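Side-chain contacts in PA14 domain-containing protein (Clostridium clariflavum, PDB 6QDI), which probably senses plant-biomass polysaccharides outside the cell through tandem calcium-binding PA14 domains and relays the signal as a membrane-bound anti-sigma factor: residues E160-E164 with D165-N169; V185-S189 with K190-Q194; V218-D221 with D222-L226; I234-W237 with T238-E241. All blocks are in the same frame, centred on the assembly; numbering follows the deposited sequence.

Interaction 1. Residues E160-E164 with D165-N169; sequences EYFDE and DNLTN. With CA (calcium ion), chain F.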
ATOM      1  N   GLU A 160       2.706   3.575  19.089  1.00  6.39           N
ATOM      2  CA  GLU A 160       3.812   2.991  19.852  1.00  6.67           C
ATOM      3  C   GLU A 160       4.039   1.620  19.209  1.00  6.52           C
ATOM      4  O   GLU A 160       3.108   0.803  19.135  1.00  6.96           O
ATOM      5  CB  GLU A 160       3.444   2.838  21.334  1.00  7.48           C
ATOM      6  CG  GLU A 160       3.198   4.148  22.033  1.00  7.62           C
ATOM      7  CD  GLU A 160       2.430   3.941  23.328  1.00  7.90           C
ATOM      8  OE1 GLU A 160       1.191   3.928  23.301  1.00  8.53           O
ATOM      9  OE2 GLU A 160       3.094   3.690  24.352  1.00 10.62           O
ATOM     10  N   TYR A 161       5.275   1.381  18.722  1.00  6.81           N
ATOM     11  CA  TYR A 161       5.650   0.101  18.099  1.00  6.51           C
ATOM     12  C   TYR A 161       6.494  -0.707  19.079  1.00  6.87           C
ATOM     13  O   TYR A 161       7.447  -0.181  19.641  1.00  7.62           O
ATOM     14  CB  TYR A 161       6.424   0.324  16.815  1.00  7.08           C
ATOM     15  CG  TYR A 161       5.714   1.053  15.680  1.00  6.85           C
ATOM     16  CD1 TYR A 161       4.333   1.135  15.591  1.00  6.61           C
ATOM     17  CD2 TYR A 161       6.432   1.634  14.656  1.00  7.25           C
ATOM     18  CE1 TYR A 161       3.688   1.784  14.548  1.00  6.92           C
ATOM     19  CE2 TYR A 161       5.818   2.285  13.610  1.00  7.48           C
ATOM     20  CZ  TYR A 161       4.437   2.379  13.541  1.00  6.96           C
ATOM     21  OH  TYR A 161       3.877   3.029  12.491  1.00  8.05           O
ATOM     22  N   PHE A 162       6.098  -1.970  19.238  1.00  6.54           N
ATOM     23  CA  PHE A 162       6.689  -2.905  20.202  1.00  6.60           C
ATOM     24  C   PHE A 162       7.334  -4.082  19.505  1.00  6.65           C
ATOM     25  O   PHE A 162       6.788  -4.638  18.533  1.00  7.41           O
ATOM     26  CB  PHE A 162       5.581  -3.427  21.113  1.00  6.94           C
ATOM     27  CG  PHE A 162       4.947  -2.335  21.963  1.00  7.16           C
ATOM     28  CD1 PHE A 162       5.527  -1.950  23.171  1.00  7.48           C
ATOM     29  CD2 PHE A 162       3.771  -1.729  21.568  1.00  7.77           C
ATOM     30  CE1 PHE A 162       4.943  -0.964  23.965  1.00  8.20           C
ATOM     31  CE2 PHE A 162       3.175  -0.759  22.364  1.00  8.67           C
ATOM     32  CZ  PHE A 162       3.765  -0.374  23.553  1.00  8.52           C
ATOM     33  N   ASP A 163       8.511  -4.471  20.009  1.00  6.94           N
ATOM     34  CA  ASP A 163       9.267  -5.565  19.409  1.00  6.98           C
ATOM     35  C   ASP A 163       8.756  -6.937  19.784  1.00  7.28           C
ATOM     36  O   ASP A 163       9.081  -7.925  19.122  1.00  8.16           O
ATOM     37  CB  ASP A 163      10.750  -5.450  19.797  1.00  7.66           C
ATOM     38  CG  ASP A 163      11.729  -5.434  18.640  1.00  8.53           C
ATOM     39  OD1 ASP A 163      11.319  -5.479  17.476  1.00  9.33           O
ATOM     40  OD2 ASP A 163      12.951  -5.330  18.931  1.00 10.13           O
ATOM     41  N   GLU A 164       7.982  -7.041  20.852  1.00  7.50           N
ATOM     42  CA  GLU A 164       7.291  -8.283  21.192  1.00  7.85           C
ATOM     43  C   GLU A 164       5.843  -8.177  20.744  1.00  7.51           C
ATOM     44  O   GLU A 164       5.324  -7.068  20.567  1.00  7.89           O
ATOM     45  CB  GLU A 164       7.346  -8.537  22.708  1.00  7.74           C
ATOM     46  CG  GLU A 164       8.747  -8.780  23.213  1.00  9.27           C
ATOM     47  CD  GLU A 164       9.241 -10.182  22.936  1.00 11.28           C
ATOM     48  OE1 GLU A 164       8.465 -11.169  22.925  1.00 13.54           O
ATOM     49  OE2 GLU A 164      10.468 -10.304  22.765  1.00 17.17           O
ATOM     50  N   ASP A 165       5.189  -9.322  20.609  1.00  7.81           N
ATOM     51  CA  ASP A 165       3.788  -9.385  20.154  1.00  7.75           C
ATOM     52  C   ASP A 165       2.761  -9.059  21.220  1.00  7.79           C
ATOM     53  O   ASP A 165       1.579  -9.142  20.947  1.00  8.33           O
ATOM     54  CB  ASP A 165       3.541 -10.704  19.419  1.00  8.41           C
ATOM     55  CG  ASP A 165       3.465 -11.880  20.303  1.00  9.74           C
ATOM     56  OD1 ASP A 165       3.199 -11.717  21.514  1.00 11.04           O
ATOM     57  OD2 ASP A 165       3.616 -13.023  19.801  1.00 14.55           O
ATOM     58  N   ASN A 166       3.219  -8.697  22.423  1.00  8.08           N
ATOM     59  CA  ASN A 166       2.356  -8.538  23.570  1.00  8.35           C
ATOM     60  C   ASN A 166       2.445  -7.134  24.164  1.00  7.50           C
ATOM     61  O   ASN A 166       2.245  -6.963  25.370  1.00  8.61           O
ATOM     62  CB  ASN A 166       2.658  -9.596  24.635  1.00  9.87           C
ATOM     63  CG  ASN A 166       4.026  -9.405  25.261  1.00 10.33           C
ATOM     64  OD1 ASN A 166       4.828  -8.644  24.732  1.00  9.43           O
ATOM     65  ND2 ASN A 166       4.284 -10.043  26.387  1.00 14.97           N
ATOM     66  N   LEU A 167       2.713  -6.127  23.336  1.00  7.12           N
ATOM     67  CA  LEU A 167       2.745  -4.727  23.771  1.00  7.30           C
ATOM     68  C   LEU A 167       3.852  -4.475  24.783  1.00  7.46           C
ATOM     69  O   LEU A 167       3.721  -3.652  25.665  1.00  8.07           O
ATOM     70  CB  LEU A 167       1.387  -4.231  24.287  1.00  7.51           C
ATOM     71  CG  LEU A 167       0.241  -4.384  23.277  1.00  8.13           C
ATOM     72  CD1 LEU A 167      -1.099  -4.032  23.928  1.00  9.24           C
ATOM     73  CD2 LEU A 167       0.411  -3.514  22.012  1.00  7.97           C
ATOM     74  N   THR A 168       4.995  -5.139  24.583  1.00  7.20           N
ATOM     75  CA  THR A 168       6.202  -4.893  25.409  1.00  7.34           C
ATOM     76  C   THR A 168       7.424  -4.739  24.507  1.00  7.24           C
ATOM     77  O   THR A 168       7.401  -5.056  23.301  1.00  7.34           O
ATOM     78  CB  THR A 168       6.450  -5.987  26.470  1.00  8.17           C
ATOM     79  OG1 THR A 168       6.851  -7.204  25.821  1.00  8.70           O
ATOM     80  CG2 THR A 168       5.202  -6.189  27.302  1.00  8.45           C
ATOM     81  N   ASN A 169       8.493  -4.225  25.099  1.00  7.28           N
ATOM     82  CA  ASN A 169       9.741  -3.909  24.391  1.00  7.26           C
ATOM     83  C   ASN A 169       9.536  -2.802  23.358  1.00  7.38           C
ATOM     84  O   ASN A 169       9.748  -2.996  22.151  1.00  7.57           O
ATOM     85  CB  ASN A 169      10.416  -5.144  23.795  1.00  7.74           C
ATOM     86  CG  ASN A 169      11.915  -4.951  23.594  1.00  8.38           C
ATOM     87  OD1 ASN A 169      12.489  -3.942  24.011  1.00  9.40           O
ATOM     88  ND2 ASN A 169      12.551  -5.897  22.915  1.00  9.17           N
TER
HETATM   89 CA    CA F 405       9.680  -9.522  17.535  0.90  7.42          CA
HETATM   90  O   HOH W   1      10.006  -7.576  16.242  1.00  8.57           O
HETATM   91  O   HOH W   2       6.934 -11.654  20.650  1.00 10.73           O
HETATM   92  O   HOH W   3      11.878  -8.369  21.502  1.00 12.24           O
HETATM   93  O   HOH W   4      11.768  -9.100  18.656  1.00 12.16           O
HETATM   94  O   HOH W   5       9.261 -11.237  19.085  1.00 10.56           O
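Asp163 and Asn169 close a loop at the end of strand 157-162, the Asp163 N donating a nearly straight hydrogen bond of 2.9 Å to Asn169 O, while Glu164 N reaches Thr168 O over 3.2 Å. Inside this loop the Phe162 ring is covered on one face by the backbone of Leu167. The Leu167 CA sits 3.9 Å from the ring centroid and only 17° off its normal, a CH-pi contact, and Leu167 O lies over the same ring. The leucine side chain adds a methyl contact at the ring's border, CD2 to Phe162 CD2. The phenylalanine has CG beside its backbone N (chi1 -64°), which lays the ring against the returning backbone at Leu167. The loop joins strands 157-162 and 170-176, antiparallel neighbours in a sheet of the second PA14 domain, and it carries part of a calcium site: Asp163 O binds the ion at 2.3 Å, alongside Asp195 OD2, the backbone O of Lys197 and three waters. The Asp163 carboxylate acts from the second shell, its OD1 accepting from a calcium-bound water and from Asn193 N. Farther round the loop, Thr168 OG1 donates to Asn166 OD1 over 2.7 Å, and both oxygens pack against Glu164 CB. The bent Glu164 chain ends at two waters, one shared with Asp165 N and the other with Asn169 ND2. Asp165 itself forms a salt bridge with Arg265.

Interaction 2. Residues V185-S189 with K190-Q194; sequences VGSPS and KSINQ
Ser189 meets Ser191 at the start of a type I beta turn that runs from Ser189 to Ile192, and it serves the turn with two oxygens. Its carbonyl O accepts the closing bond from Ile192 N at 3.0 Å, while its hydroxyl OG takes the N-H of Ser191 over 3.1 Å, almost straight (172°), an ST turn inside the beta turn. Having OG opposite the backbone N (chi1 173°) swings the hydroxyl forward over the turn. The hydroxyls of Ser189 and Ser191 both reach Glu172 OE1, so this corner is tied to strand 170-176. Ser187 makes the next crossing: its OG donates to Asn193 O at 2.9 Å, approaching from above the carbonyl plane, and its CB rests on Ile192 CG2 at 3.6 Å. The same methyl also touches Pro188 CD, and Ile192, Pro188 and Ser187 all pack on Phe198. Farther along, a water bridges Ser187 N to Gln194 NE2, an amide that also bonds Glu43 of the first PA14 domain. Serine hydroxyls and one water thus bond to backbone groups in an irregular loop, which probably helps to fix the course of the chain as it leads into Asp195 and Lys197 of a calcium site.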
ATOM      1  N   VAL A 185       5.377  -9.640   5.377  1.00  6.45           N
ATOM      2  CA  VAL A 185       6.150 -10.191   6.476  1.00  6.70           C
ATOM      3  C   VAL A 185       7.125  -9.158   7.060  1.00  6.70           C
ATOM      4  O   VAL A 185       7.935  -9.496   7.940  1.00  7.87           O
ATOM      5  CB  VAL A 185       6.839 -11.525   6.111  1.00  7.65           C
ATOM      6  CG1 VAL A 185       5.786 -12.573   5.850  1.00  8.98           C
ATOM      7  CG2 VAL A 185       7.805 -11.352   4.962  1.00  9.15           C
ATOM      8  N   GLY A 186       7.016  -7.902   6.640  1.00  6.50           N
ATOM      9  CA  GLY A 186       7.813  -6.821   7.219  1.00  6.82           C
ATOM     10  C   GLY A 186       7.269  -6.328   8.573  1.00  6.48           C
ATOM     11  O   GLY A 186       6.204  -6.722   9.012  1.00  7.51           O
ATOM     12  N   SER A 187       8.066  -5.457   9.171  1.00  6.63           N
ATOM     13  CA  SER A 187       7.699  -4.826  10.428  1.00  7.53           C
ATOM     14  C   SER A 187       7.311  -3.381  10.203  1.00  7.32           C
ATOM     15  O   SER A 187       7.499  -2.827   9.119  1.00  7.30           O
ATOM     16  CB  SER A 187       8.860  -4.930  11.412  1.00  7.51           C
ATOM     17  OG  SER A 187       9.094  -6.290  11.674  1.00  9.05           O
ATOM     18  N   PRO A 188       6.786  -2.692  11.246  1.00  7.36           N
ATOM     19  CA  PRO A 188       6.297  -1.330  10.991  1.00  7.66           C
ATOM     20  C   PRO A 188       7.379  -0.281  10.830  1.00  7.83           C
ATOM     21  O   PRO A 188       7.073   0.818  10.370  1.00  8.96           O
ATOM     22  CB  PRO A 188       5.396  -1.058  12.236  1.00  8.37           C
ATOM     23  CG  PRO A 188       4.953  -2.421  12.652  1.00  8.34           C
ATOM     24  CD  PRO A 188       6.212  -3.244  12.488  1.00  7.81           C
ATOM     25  N   SER A 189       8.602  -0.626  11.222  1.00  8.04           N
ATOM     26  CA  SER A 189       9.751   0.255  11.118  1.00  8.80           C
ATOM     27  C   SER A 189      10.958  -0.643  11.132  1.00  8.75           C
ATOM     28  O   SER A 189      10.902  -1.751  11.687  1.00  8.86           O
ATOM     29  CB  SER A 189       9.820   1.220  12.308  1.00  9.28           C
ATOM     30  OG  SER A 189      11.008   1.946  12.253  1.00 10.22           O
ATOM     31  N   LYS A 190      12.075  -0.171  10.595  1.00  9.56           N
ATOM     32  CA  LYS A 190      13.340  -0.888  10.767  1.00 10.04           C
ATOM     33  C   LYS A 190      13.771  -0.942  12.217  1.00 10.77           C
ATOM     34  O   LYS A 190      14.650  -1.735  12.532  1.00 11.24           O
ATOM     35  CB  LYS A 190      14.461  -0.307   9.895  1.00 10.65           C
ATOM     36  CG  LYS A 190      14.276  -0.597   8.418  1.00 10.84           C
ATOM     37  CD  LYS A 190      15.312   0.126   7.600  1.00 12.09           C
ATOM     38  CE  LYS A 190      15.108  -0.056   6.112  1.00 13.12           C
ATOM     39  NZ  LYS A 190      15.884  -1.172   5.580  1.00 16.05           N
ATOM     40  N   SER A 191      13.196  -0.120  13.103  1.00  9.48           N
ATOM     41  CA  SER A 191      13.486  -0.239  14.523  1.00  9.51           C
ATOM     42  C   SER A 191      12.892  -1.484  15.165  1.00  8.99           C
ATOM     43  O   SER A 191      13.222  -1.814  16.290  1.00 10.01           O
ATOM     44  CB  SER A 191      12.981   0.999  15.266  1.00 11.11           C
ATOM     45  OG  SER A 191      11.571   1.075  15.211  1.00 11.40           O
ATOM     46  N   ILE A 192      12.013  -2.186  14.437  1.00  8.56           N
ATOM     47  CA  ILE A 192      11.314  -3.395  14.890  1.00  8.64           C
ATOM     48  C   ILE A 192      11.900  -4.584  14.157  1.00  8.39           C
ATOM     49  O   ILE A 192      11.903  -4.642  12.927  1.00  9.50           O
ATOM     50  CB  ILE A 192       9.797  -3.262  14.681  1.00  7.94           C
ATOM     51  CG1 ILE A 192       9.257  -2.067  15.475  1.00  7.62           C
ATOM     52  CG2 ILE A 192       9.058  -4.536  15.002  1.00  7.81           C
ATOM     53  CD1 ILE A 192       9.188  -2.273  16.990  1.00  8.50           C
ATOM     54  N   ASN A 193      12.410  -5.548  14.909  1.00  9.06           N
ATOM     55  CA  ASN A 193      13.012  -6.732  14.328  1.00  8.90           C
ATOM     56  C   ASN A 193      12.044  -7.422  13.354  1.00  8.86           C
ATOM     57  O   ASN A 193      10.836  -7.538  13.621  1.00  8.61           O
ATOM     58  CB  ASN A 193      13.433  -7.701  15.411  1.00  9.90           C
ATOM     59  CG  ASN A 193      14.333  -8.790  14.877  1.00 13.56           C
ATOM     60  OD1 ASN A 193      15.350  -8.536  14.262  1.00 20.17           O
ATOM     61  ND2 ASN A 193      13.918  -9.987  15.066  1.00 17.99           N
ATOM     62  N   GLN A 194      12.582  -7.892  12.230  1.00  9.33           N
ATOM     63  CA  GLN A 194      11.766  -8.452  11.136  1.00  9.25           C
ATOM     64  C   GLN A 194      11.539  -9.957  11.355  1.00  9.00           C
ATOM     65  O   GLN A 194      12.059 -10.822  10.632  1.00 11.14           O
ATOM     66  CB  GLN A 194      12.415  -8.142   9.815  1.00  9.27           C
ATOM     67  CG  GLN A 194      11.477  -8.252   8.651  1.00  9.72           C
ATOM     68  CD  GLN A 194      12.216  -7.931   7.372  1.00  9.54           C
ATOM     69  OE1 GLN A 194      12.879  -8.811   6.813  1.00 11.07           O
ATOM     70  NE2 GLN A 194      12.177  -6.679   6.934  1.00  9.51           N
TER
HETATM   71  O   HOH W   6      10.581  -4.527   8.086  1.00  8.36           O

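Interaction 3. Residues V218-D221 with D222-L226; sequences VSYD and DGASL. With CA (calcium ion), chain E.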
ATOM      1  N   VAL A 218     -12.638  -3.253  11.918  1.00  8.35           N
ATOM      2  CA  VAL A 218     -11.209  -3.519  12.060  1.00  7.90           C
ATOM      3  C   VAL A 218     -10.918  -4.814  11.330  1.00  8.15           C
ATOM      4  O   VAL A 218     -11.459  -5.882  11.677  1.00  9.18           O
ATOM      5  CB  VAL A 218     -10.808  -3.642  13.531  1.00  8.79           C
ATOM      6  CG1 VAL A 218      -9.346  -3.995  13.680  1.00  9.76           C
ATOM      7  CG2 VAL A 218     -11.081  -2.342  14.237  1.00 10.11           C
ATOM      8  N   SER A 219     -10.067  -4.735  10.312  1.00  7.80           N
ATOM      9  CA  SER A 219      -9.602  -5.930   9.581  1.00  8.21           C
ATOM     10  C   SER A 219      -8.172  -6.186  10.017  1.00  7.22           C
ATOM     11  O   SER A 219      -7.381  -5.277  10.018  1.00  8.97           O
ATOM     12  CB  SER A 219      -9.661  -5.660   8.099  1.00  9.89           C
ATOM     13  OG  SER A 219     -10.959  -5.352   7.668  1.00 13.15           O
ATOM     14  N   TYR A 220      -7.855  -7.408  10.406  1.00  7.82           N
ATOM     15  CA  TYR A 220      -6.582  -7.699  11.084  1.00  8.14           C
ATOM     16  C   TYR A 220      -6.017  -9.045  10.662  1.00  7.45           C
ATOM     17  O   TYR A 220      -6.768 -10.004  10.371  1.00  8.88           O
ATOM     18  CB  TYR A 220      -6.750  -7.667  12.639  1.00  8.90           C
ATOM     19  CG  TYR A 220      -7.833  -8.593  13.149  1.00 10.15           C
ATOM     20  CD1 TYR A 220      -9.146  -8.189  13.245  1.00 10.92           C
ATOM     21  CD2 TYR A 220      -7.568  -9.925  13.504  1.00 11.71           C
ATOM     22  CE1 TYR A 220     -10.162  -9.055  13.628  1.00 11.94           C
ATOM     23  CE2 TYR A 220      -8.588 -10.764  13.931  1.00 12.20           C
ATOM     24  CZ  TYR A 220      -9.877 -10.345  13.962  1.00 14.29           C
ATOM     25  OH  TYR A 220     -10.928 -11.154  14.349  1.00 16.74           O
ATOM     26  N   ASP A 221      -4.687  -9.092  10.729  1.00  6.77           N
ATOM     27  CA  ASP A 221      -3.938 -10.350  10.668  1.00  7.10           C
ATOM     28  C   ASP A 221      -2.816 -10.100  11.681  1.00  6.68           C
ATOM     29  O   ASP A 221      -1.905  -9.334  11.352  1.00  6.88           O
ATOM     30  CB  ASP A 221      -3.356 -10.583   9.278  1.00  7.88           C
ATOM     31  CG  ASP A 221      -2.417 -11.755   9.219  1.00  7.67           C
ATOM     32  OD1 ASP A 221      -2.014 -12.261  10.325  1.00  7.77           O
ATOM     33  OD2 ASP A 221      -2.067 -12.173   8.102  1.00  8.51           O
ATOM     34  N   ASP A 222      -2.888 -10.601  12.927  1.00  6.56           N
ATOM     35  CA  ASP A 222      -3.737 -11.677  13.380  1.00  7.36           C
ATOM     36  C   ASP A 222      -4.382 -11.522  14.746  1.00  7.45           C
ATOM     37  O   ASP A 222      -5.063 -12.440  15.181  1.00  8.95           O
ATOM     38  CB  ASP A 222      -3.025 -13.046  13.249  1.00  7.72           C
ATOM     39  CG  ASP A 222      -1.724 -13.068  13.959  1.00  7.77           C
ATOM     40  OD1 ASP A 222      -1.740 -13.155  15.226  1.00  9.31           O
ATOM     41  OD2 ASP A 222      -0.648 -12.989  13.317  1.00  7.89           O
ATOM     42  N   GLY A 223      -4.222 -10.376  15.394  1.00  7.19           N
ATOM     43  CA  GLY A 223      -5.012 -10.071  16.580  1.00  7.28           C
ATOM     44  C   GLY A 223      -5.211  -8.577  16.698  1.00  7.41           C
ATOM     45  O   GLY A 223      -4.354  -7.792  16.264  1.00  6.92           O
ATOM     46  N   ALA A 224      -6.341  -8.183  17.275  1.00  7.33           N
ATOM     47  CA  ALA A 224      -6.650  -6.774  17.452  1.00  7.35           C
ATOM     48  C   ALA A 224      -7.686  -6.620  18.520  1.00  7.14           C
ATOM     49  O   ALA A 224      -8.530  -7.487  18.740  1.00  8.28           O
ATOM     50  CB  ALA A 224      -7.133  -6.132  16.171  1.00  8.49           C
ATOM     51  N   SER A 225      -7.644  -5.445  19.159  1.00  7.14           N
ATOM     52  CA  SER A 225      -8.671  -5.016  20.091  1.00  7.54           C
ATOM     53  C   SER A 225      -8.947  -3.542  19.890  1.00  7.07           C
ATOM     54  O   SER A 225      -8.025  -2.761  19.692  1.00  8.24           O
ATOM     55  CB  SER A 225      -8.291  -5.288  21.542  1.00  9.76           C
ATOM     56  OG  SER A 225      -8.299  -6.713  21.789  1.00 12.34           O
ATOM     57  N   LEU A 226     -10.223  -3.186  19.944  1.00  7.28           N
ATOM     58  CA  LEU A 226     -10.630  -1.805  19.775  1.00  7.14           C
ATOM     59  C   LEU A 226     -11.438  -1.309  20.958  1.00  7.00           C
ATOM     60  O   LEU A 226     -12.503  -1.865  21.285  1.00  7.97           O
ATOM     61  CB  LEU A 226     -11.501  -1.629  18.526  1.00  7.84           C
ATOM     62  CG  LEU A 226     -11.940  -0.202  18.230  1.00  8.46           C
ATOM     63  CD1 LEU A 226     -10.771   0.672  17.777  1.00  9.17           C
ATOM     64  CD2 LEU A 226     -13.010  -0.193  17.148  1.00  9.68           C
TER
HETATM   65 CA    CA E 404       0.078 -13.107  11.039  0.95  7.28          CA
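Tyr220 packs its CB and the near part of its ring against the Ala224 methyl, with the two CB atoms 3.9 Å apart. With CG between the backbone N and the carbonyl carbon (chi1 55°), the ring's edge meets Asp222, CD2 lying 3.8 Å from the Asp222 C atom near the ring plane. Val218, two residues earlier on the same side of strand 218-220, continues the apolar layer with both branches: CG1 meets Ala224 CB at 4.0 Å and CG2 meets Leu226 CD2 at 4.1 Å. The strands 218-220 and 223-226 run nearly antiparallel, at 161°, but no hydrogen bond links them; their axes come no closer than 7.2 Å, and side chains fill the interval. At the corner between them a cis peptide joins Asp221 to Asp222, bringing two successive carboxylates to one calcium ion. Asp221 OD1 and Asp222 OD2 each bind it at 2.4 Å, and the two carboxylate planes stand 53° apart. The shared cation probably offsets the repulsion of these close oxygens. Asp222 OD1 is held by Thr267 OG1, a second-shell contact that probably helps to orient the ligand. Asp222 and Gly223 both face Arg265, a classic beta bulge. Asn266, Gly268 and Ala270 add further ligands, and the cis Asp-Asp pair is the calcium-binding motif known from sugar-binding PA14 domains, here in the second copy.

Interaction 4. Residues I234-W237 with T238-E241; sequences IDKW and TASE
Lys236 lays its aliphatic chain against the Ala239 methyl, CB at 4.0 Å and CD at 4.1 Å, where the chain of strand 231-240 turns a corner. The lysine chain bends at chi2 (-69°), which brings CD back beside the alanine. Its NZ comes within 4.7 Å of Glu241 OE2, an opposite charge but not in contact; that carboxylate oxygen is bonded instead by the Tyr220 hydroxyl. The Lys236 carbonyl accepts from Ala239 N over 3.2 Å, closing a type I beta turn from Lys236 to Ala239. This turn interrupts strand 231-240, the second arm of the beta hairpin begun by strand 223-228 in the second PA14 domain, and bends the chain toward Glu241, whose backbone bonds that of Asp222 beside a calcium ion. The Ala239 methyl at the far end of the turn also touches Tyr220. Trp237 follows, at the first inner position of the turn. Its CG lies opposite the backbone N (chi1 -170°), carrying the indole away from Ala239 and toward Arg265, with which it makes a cation-pi contact. Arg265 also bonds Trp237 O.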
ATOM      1  N   ILE A 234     -14.365  -4.469  20.360  1.00  8.65           N
ATOM      2  CA  ILE A 234     -13.848  -5.588  19.569  1.00  9.35           C
ATOM      3  C   ILE A 234     -12.732  -6.195  20.365  1.00  8.83           C
ATOM      4  O   ILE A 234     -11.749  -5.512  20.664  1.00  9.10           O
ATOM      5  CB  ILE A 234     -13.339  -5.141  18.172  1.00  9.74           C
ATOM      6  CG1 ILE A 234     -14.455  -4.558  17.325  1.00 10.56           C
ATOM      7  CG2 ILE A 234     -12.638  -6.328  17.499  1.00 10.36           C
ATOM      8  CD1 ILE A 234     -14.044  -3.927  16.024  1.00 10.29           C
ATOM      9  N   ASP A 235     -12.922  -7.456  20.779  1.00  9.19           N
ATOM     10  CA  ASP A 235     -11.960  -8.172  21.620  1.00 10.16           C
ATOM     11  C   ASP A 235     -11.450  -9.374  20.870  1.00  9.59           C
ATOM     12  O   ASP A 235     -12.008 -10.471  21.012  1.00 11.76           O
ATOM     13  CB  ASP A 235     -12.630  -8.561  22.953  1.00 11.42           C
ATOM     14  CG  ASP A 235     -11.674  -9.218  23.957  1.00 14.26           C
ATOM     15  OD1 ASP A 235     -10.478  -9.282  23.703  1.00 17.36           O
ATOM     16  OD2 ASP A 235     -12.140  -9.684  25.026  1.00 17.98           O
ATOM     17  N   LYS A 236     -10.420  -9.169  20.059  1.00  9.89           N
ATOM     18  CA  LYS A 236      -9.919 -10.208  19.153  1.00  9.79           C
ATOM     19  C   LYS A 236      -8.406 -10.384  19.325  1.00  8.58           C
ATOM     20  O   LYS A 236      -7.710 -10.765  18.395  1.00  9.79           O
ATOM     21  CB  LYS A 236     -10.333  -9.903  17.707  1.00 10.85           C
ATOM     22  CG  LYS A 236     -11.807 -10.000  17.464  1.00 11.84           C
ATOM     23  CD  LYS A 236     -12.329 -11.416  17.549  1.00 13.33           C
ATOM     24  CE  LYS A 236     -13.838 -11.412  17.429  1.00 17.24           C
ATOM     25  NZ  LYS A 236     -14.426 -12.761  17.351  1.00 21.21           N
ATOM     26  N   TRP A 237      -7.901 -10.135  20.535  1.00  9.92           N
ATOM     27  CA  TRP A 237      -6.473 -10.134  20.799  1.00  9.67           C
ATOM     28  C   TRP A 237      -5.849 -11.484  20.598  1.00 10.74           C
ATOM     29  O   TRP A 237      -4.733 -11.577  20.125  1.00 11.70           O
ATOM     30  CB  TRP A 237      -6.216  -9.651  22.222  1.00 10.36           C
ATOM     31  CG  TRP A 237      -4.804  -9.393  22.504  1.00  9.75           C
ATOM     32  CD1 TRP A 237      -4.015  -9.989  23.453  1.00 11.17           C
ATOM     33  CD2 TRP A 237      -3.953  -8.422  21.859  1.00  8.66           C
ATOM     34  NE1 TRP A 237      -2.754  -9.476  23.426  1.00 10.99           N
ATOM     35  CE2 TRP A 237      -2.683  -8.530  22.438  1.00  9.33           C
ATOM     36  CE3 TRP A 237      -4.129  -7.509  20.817  1.00  9.07           C
ATOM     37  CZ2 TRP A 237      -1.616  -7.731  22.036  1.00  9.49           C
ATOM     38  CZ3 TRP A 237      -3.054  -6.719  20.426  1.00  9.03           C
ATOM     39  CH2 TRP A 237      -1.829  -6.847  21.035  1.00  9.30           C
ATOM     40  N   THR A 238      -6.559 -12.533  20.967  1.00 11.64           N
ATOM     41  CA  THR A 238      -6.029 -13.881  20.797  1.00 13.90           C
ATOM     42  C   THR A 238      -6.707 -14.618  19.671  1.00 14.69           C
ATOM     43  O   THR A 238      -6.632 -15.857  19.619  1.00 18.34           O
ATOM     44  CB  THR A 238      -6.154 -14.693  22.086  1.00 18.26           C
ATOM     45  OG1 THR A 238      -7.513 -14.695  22.494  1.00 20.20           O
ATOM     46  CG2 THR A 238      -5.294 -14.085  23.166  1.00 19.73           C
ATOM     47  N   ALA A 239      -7.348 -13.893  18.743  1.00 14.64           N
ATOM     48  CA  ALA A 239      -8.121 -14.566  17.716  1.00 16.72           C
ATOM     49  C   ALA A 239      -7.180 -15.424  16.806  0.70 16.05           C
ATOM     50  O   ALA A 239      -7.633 -16.448  16.297  1.00 20.78           O
ATOM     51  CB  ALA A 239      -8.935 -13.560  16.931  1.00 18.94           C
ATOM     52  N   SER A 240      -5.909 -15.019  16.637  1.00 19.65           N
ATOM     53  CA  SER A 240      -4.884 -15.773  15.880  1.00 18.22           C
ATOM     54  C   SER A 240      -5.510 -16.167  14.551  1.00 18.38           C
ATOM     55  O   SER A 240      -5.605 -17.376  14.230  1.00 22.08           O
ATOM     56  CB  SER A 240      -4.410 -16.990  16.711  1.00 23.82           C
ATOM     57  OG  SER A 240      -3.293 -17.663  16.145  1.00 29.61           O
ATOM     58  N   GLU A 241      -6.009 -15.197  13.805  1.00 14.39           N
ATOM     59  CA  GLU A 241      -6.665 -15.448  12.515  1.00 15.75           C
ATOM     60  C   GLU A 241      -6.582 -14.182  11.655  1.00 14.21           C
ATOM     61  O   GLU A 241      -6.313 -13.067  12.116  1.00 13.30           O
ATOM     62  CB  GLU A 241      -8.183 -15.743  12.741  1.00 16.59           C
ATOM     63  CG  GLU A 241      -8.955 -14.556  13.372  1.00 18.18           C
ATOM     64  CD  GLU A 241     -10.457 -14.764  13.576  1.00 22.14           C
ATOM     65  OE1 GLU A 241     -10.998 -15.810  13.124  1.00 24.03           O
ATOM     66  OE2 GLU A 241     -11.093 -13.846  14.189  1.00 18.93           O
TER
HETATM   67  O   HOH W   7      -3.346 -13.147  17.612  1.00 14.78           O

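In the fold
All four contacts lie in the second PA14 domain and follow one another along the chain in numerical order. Interactions 1 and 2 have centres 11 Å apart and touch: Tyr161 CE2 meets Pro188 CB at 3.6 Å, packing together two parts of the chain that lead to the same calcium ion. Interactions 3 and 4 are closer, 6 Å between centres, joined through neighbouring strands 223-228 and 231-240 beside the other calcium. Interaction 1 also reaches interaction 4, where Leu167 CG packs on Trp237 CH2 at 3.9 Å. Interactions 2 and 4 are the most distant, about 21 Å between centres. The contacts thus connect the surroundings of two calcium sites within one beta-rich domain that is probably sensory.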